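Local coordinates for protein putative S41 protease (Bacteroides fragilis NCTC 9343, PDB 3K50) that is of unknown function but is probably a serine peptidase that cleaves polypeptide chains, at residues Y74-T79 against S128-G133; G100-E105 against R169-K174. One frame throughout, in Å; residues are numbered along the deposited sequence.

In the fold
Contact 1 lies within the PDZ-like domain; contact 2 joins that domain to the connection leading out of it, and their centres lie about 11 Å apart. Contact 1 sets the edge strand 76-82 against the loop before strand 136-146; three aromatic rings and Leu130 carry it, with one direct backbone bond and a bridging water. Contact 2 holds the short helix 102-105 to the segment bound for the mixed sheet, and its main grip is a salt bridge toward the surface, beside a smaller apolar patch. Each mixes buried and exposed residues, but contact 1 buries more area. They adjoin at Tyr74, whose carbonyl probably accepts a hydrogen bond from Ala103 N, while Leu171 packs on Gly75.

Contact 1: residues Y74-T79 against S128-G133; sequences YGFDYT and SELLQG
The Tyr74 ring lies along the backbone of 129-133, with the carbonyl oxygens of Glu129 and Leu130 at its edge; Leu130 O comes within 3.3 Å of Tyr74 CD2. With CG beside the backbone N and anti to the carbonyl carbon (chi1 -74°), the ring runs along 129-133 while the amide of the same residue reaches Leu131 O. That bond, Tyr74 N to Leu131 O at 3.1 Å, is bent (141° at the hydrogen). The phenol reaches past Gly133 and is hydrogen-bonded to Ser134 O. Leu130 divides its branches between two rings. Leu130 CD1 stands over one face of Tyr78 in a CH-pi contact, 4.2 Å from the ring centroid and 18° off its normal, while Leu130 CD2 meets Phe76 CZ at 4.0 Å. Leu131 CD2 adds a looser touch at the Tyr78 edge, 4.3 Å from Tyr78 CE1. One water bridges the backbones, donating to Phe76 O at 2.9 Å and to Leu130 O at 3.3 Å. Tyr78 OH is hydrogen-bonded to Glu127, which ties the edge strand to the same loop. This is the PDZ-like domain, where the 3-10 turn before strand 136-146 packs against the outermost strand 76-82; Phe76 and Leu130 both rest on Ile114 of strand 113-117, and Met165 of strand 154-165 touches Tyr74 and Phe76.

Contact 2: residues G100-E105 against R169-K174; sequences GSPAEE and RSLVDK
A first torsion of 60° places Arg169 CG between its backbone N and carbonyl carbon, and the chain then runs extended to NE, carrying the guanidinium to the short helix 102-105 of the PDZ-like domain. Glu105 comes from the opposite direction, its CG beside the backbone N and its chain stretched out beyond. The two meet in an end-on, two-nitrogen salt bridge. NH1 of Arg169 donates almost straight (168°) to the syn side of Glu105 OE1 at 3.2 Å, and this oxygen lies in the guanidinium plane. The shorter arm, Arg169 NH2 to Glu105 OE2 at 2.8 Å, reaches its oxygen from above the carboxylate plane, and the two flat groups are turned 32° apart. Pro102 CD sits over the centre of one guanidinium face, 3.7 Å from Arg169 CZ, so the group is held both at its edge and from above. Further along, Leu171 lays CD1 against Ser101 CB at 3.7 Å and CD2 near Pro102 CD at 4.1 Å, an apolar patch next to the charged pair. Ser101 is the N-cap of the helix, and its hydroxyl is also hydrogen-bonded to Val98 O. The extended segment 169-174 leads from strand 154-165 of this domain to strand 176-184 of the mixed sheet, so the contact fastens the start of that connection to the helix. At the N-cap, Ser101 OG accepts from Glu104 N at 3.3 Å; one residue earlier, Gly100 N donates to Glu104 OE1 at 2.8 Å.

Contact 1: residues Y74-T79 against S128-G133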
# COMPACT_ATOMS: atom_id res chain seq x y z
N TYR A 74 -1.09 1.07 18.60
CA TYR A 74 0.21 1.56 19.10
C TYR A 74 1.05 2.26 18.00
O TYR A 74 1.98 3.00 18.29
CB TYR A 74 1.00 0.40 19.70
CG TYR A 74 0.49 -0.11 21.05
CD1 TYR A 74 0.50 0.72 22.19
CD2 TYR A 74 0.10 -1.41 21.20
CE1 TYR A 74 0.05 0.24 23.45
CE2 TYR A 74 -0.29 -1.92 22.44
CZ TYR A 74 -0.32 -1.10 23.55
OH TYR A 74 -0.72 -1.64 24.72
N GLY A 75 0.70 2.00 16.75
CA GLY A 75 1.32 2.64 15.61
C GLY A 75 2.44 1.85 14.97
O GLY A 75 3.31 2.45 14.32
N PHE A 76 2.49 0.52 15.15
CA PHE A 76 3.52 -0.26 14.43
C PHE A 76 2.98 -1.54 13.82
O PHE A 76 2.03 -2.12 14.31
CB PHE A 76 4.70 -0.59 15.31
CG PHE A 76 4.40 -1.61 16.42
CD1 PHE A 76 3.84 -1.21 17.61
CD2 PHE A 76 4.69 -2.97 16.24
CE1 PHE A 76 3.56 -2.13 18.61
CE2 PHE A 76 4.39 -3.88 17.22
CZ PHE A 76 3.84 -3.46 18.41
N ASP A 77 3.60 -1.97 12.72
CA ASP A 77 3.31 -3.26 12.12
C ASP A 77 4.46 -4.18 12.40
O ASP A 77 5.59 -3.73 12.57
CB ASP A 77 3.12 -3.17 10.60
CG ASP A 77 1.85 -2.46 10.21
OD1 ASP A 77 0.92 -2.43 11.06
OD2 ASP A 77 1.80 -1.90 9.07
N TYR A 78 4.19 -5.48 12.38
CA TYR A 78 5.20 -6.46 12.72
C TYR A 78 5.02 -7.83 12.07
O TYR A 78 4.01 -8.08 11.47
CB TYR A 78 5.15 -6.68 14.23
CG TYR A 78 3.86 -7.35 14.64
CD1 TYR A 78 2.73 -6.59 14.90
CD2 TYR A 78 3.75 -8.73 14.74
CE1 TYR A 78 1.54 -7.16 15.26
CE2 TYR A 78 2.55 -9.32 15.07
CZ TYR A 78 1.45 -8.52 15.34
OH TYR A 78 0.24 -9.07 15.69
N THR A 79 5.98 -8.71 12.28
CA THR A 79 5.92 -10.10 11.86
C THR A 79 6.52 -10.90 12.97
O THR A 79 7.59 -10.54 13.47
CB THR A 79 6.82 -10.42 10.68
OG1 THR A 79 6.53 -9.53 9.60
CG2 THR A 79 6.64 -11.90 10.24
N SER A 128 -2.48 -10.25 20.14
CA SER A 128 -3.37 -9.11 19.89
C SER A 128 -3.02 -7.99 20.87
O SER A 128 -3.36 -6.83 20.63
CB SER A 128 -4.87 -9.52 19.91
OG SER A 128 -5.36 -9.78 21.22
N GLU A 129 -2.28 -8.30 21.95
CA GLU A 129 -1.82 -7.22 22.85
C GLU A 129 -0.77 -6.33 22.17
O GLU A 129 -0.42 -5.28 22.69
CB GLU A 129 -1.26 -7.74 24.16
CG GLU A 129 -2.27 -8.56 24.97
CD GLU A 129 -1.73 -8.99 26.31
OE1 GLU A 129 -0.58 -8.64 26.67
OE2 GLU A 129 -2.48 -9.69 27.03
N LEU A 130 -0.21 -6.79 21.06
CA LEU A 130 0.72 -5.95 20.26
C LEU A 130 0.02 -4.84 19.47
O LEU A 130 0.67 -3.89 19.03
CB LEU A 130 1.50 -6.82 19.26
CG LEU A 130 2.51 -7.74 19.97
CD1 LEU A 130 3.01 -8.88 19.09
CD2 LEU A 130 3.68 -6.89 20.54
N LEU A 131 -1.29 -4.97 19.28
CA LEU A 131 -2.06 -4.05 18.46
C LEU A 131 -2.54 -2.83 19.22
O LEU A 131 -2.50 -1.72 18.71
CB LEU A 131 -3.24 -4.80 17.86
CG LEU A 131 -2.96 -5.86 16.81
CD1 LEU A 131 -4.30 -6.52 16.45
CD2 LEU A 131 -2.36 -5.26 15.56
N GLN A 132 -2.97 -3.02 20.45
CA GLN A 132 -3.50 -1.93 21.27
C GLN A 132 -3.54 -2.31 22.72
O GLN A 132 -3.42 -3.48 23.04
CB GLN A 132 -4.92 -1.62 20.82
CG GLN A 132 -5.72 -2.89 20.62
CD GLN A 132 -7.19 -2.64 20.66
OE1 GLN A 132 -7.71 -1.78 19.94
NE2 GLN A 132 -7.88 -3.39 21.52
N GLY A 133 -3.72 -1.32 23.59
CA GLY A 133 -3.79 -1.56 25.01
C GLY A 133 -3.25 -0.39 25.81
O GLY A 133 -3.13 0.72 25.30
O HOH W 1 0.39 -1.64 16.67

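Contact 2: residues G100-E105 against R169-K174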
# COMPACT_ATOMS: atom_id res chain seq x y z
N GLY A 100 4.55 9.98 14.99
CA GLY A 100 3.76 10.55 16.04
C GLY A 100 2.98 9.58 16.89
O GLY A 100 2.19 10.02 17.71
N SER A 101 3.23 8.28 16.76
CA SER A 101 2.53 7.25 17.50
C SER A 101 3.20 6.90 18.83
O SER A 101 4.31 7.32 19.09
CB SER A 101 2.52 5.97 16.65
OG SER A 101 3.84 5.48 16.37
N PRO A 102 2.49 6.16 19.69
CA PRO A 102 3.10 5.57 20.86
C PRO A 102 4.40 4.79 20.54
O PRO A 102 5.36 4.89 21.30
CB PRO A 102 2.02 4.57 21.35
CG PRO A 102 0.76 5.18 20.97
CD PRO A 102 1.04 5.90 19.66
N ALA A 103 4.43 4.05 19.44
CA ALA A 103 5.62 3.28 19.04
C ALA A 103 6.84 4.20 18.82
O ALA A 103 7.97 3.97 19.33
CB ALA A 103 5.31 2.44 17.72
N GLU A 104 6.60 5.28 18.11
CA GLU A 104 7.64 6.25 17.80
C GLU A 104 8.13 6.97 19.07
O GLU A 104 9.34 7.19 19.23
CB GLU A 104 7.17 7.27 16.80
CG GLU A 104 8.34 8.10 16.30
CD GLU A 104 7.96 9.00 15.17
OE1 GLU A 104 7.26 9.99 15.46
OE2 GLU A 104 8.37 8.71 14.01
N GLU A 105 7.20 7.27 19.97
CA GLU A 105 7.55 7.89 21.24
C GLU A 105 8.35 6.92 22.09
O GLU A 105 9.20 7.36 22.89
CB GLU A 105 6.27 8.34 21.98
CG GLU A 105 5.52 9.45 21.20
CD GLU A 105 4.08 9.66 21.62
OE1 GLU A 105 3.57 8.98 22.56
OE2 GLU A 105 3.45 10.54 20.97
N ARG A 169 -3.77 4.67 20.85
CA ARG A 169 -4.72 5.75 20.61
C ARG A 169 -5.06 5.75 19.15
O ARG A 169 -4.46 5.01 18.43
CB ARG A 169 -4.21 7.10 21.09
CG ARG A 169 -2.97 7.58 20.48
CD ARG A 169 -2.44 8.74 21.30
NE ARG A 169 -1.28 9.23 20.60
CZ ARG A 169 -0.01 9.20 21.01
NH1 ARG A 169 0.38 8.79 22.22
NH2 ARG A 169 0.87 9.68 20.18
N SER A 170 -6.12 6.48 18.77
CA SER A 170 -6.58 6.50 17.38
C SER A 170 -5.58 7.33 16.57
O SER A 170 -5.37 8.50 16.89
CB SER A 170 -7.99 7.12 17.31
OG SER A 170 -8.45 7.12 15.96
N LEU A 171 -4.99 6.74 15.54
CA LEU A 171 -3.92 7.42 14.76
C LEU A 171 -4.26 7.63 13.30
O LEU A 171 -5.02 6.87 12.68
CB LEU A 171 -2.65 6.57 14.77
CG LEU A 171 -2.07 6.22 16.14
CD1 LEU A 171 -1.02 5.12 15.99
CD2 LEU A 171 -1.54 7.44 16.89
N VAL A 172 -3.66 8.66 12.73
CA VAL A 172 -3.81 8.94 11.33
C VAL A 172 -2.42 8.86 10.72
O VAL A 172 -1.50 9.58 11.15
CB VAL A 172 -4.41 10.30 11.11
CG1 VAL A 172 -4.22 10.73 9.62
CG2 VAL A 172 -5.87 10.26 11.48
N ASP A 173 -2.24 7.96 9.77
CA ASP A 173 -0.94 7.76 9.13
C ASP A 173 -0.88 8.51 7.79
O ASP A 173 -1.74 8.33 6.94
CB ASP A 173 -0.65 6.27 8.92
CG ASP A 173 0.78 6.01 8.43
OD1 ASP A 173 1.68 6.74 8.87
OD2 ASP A 173 1.03 5.12 7.59
N LYS A 174 0.14 9.33 7.62
CA LYS A 174 0.35 10.15 6.40
C LYS A 174 1.02 9.37 5.24
O LYS A 174 1.98 8.62 5.43
CB LYS A 174 1.14 11.40 6.79
CG LYS A 174 0.29 12.34 7.71
CD LYS A 174 1.01 13.65 8.17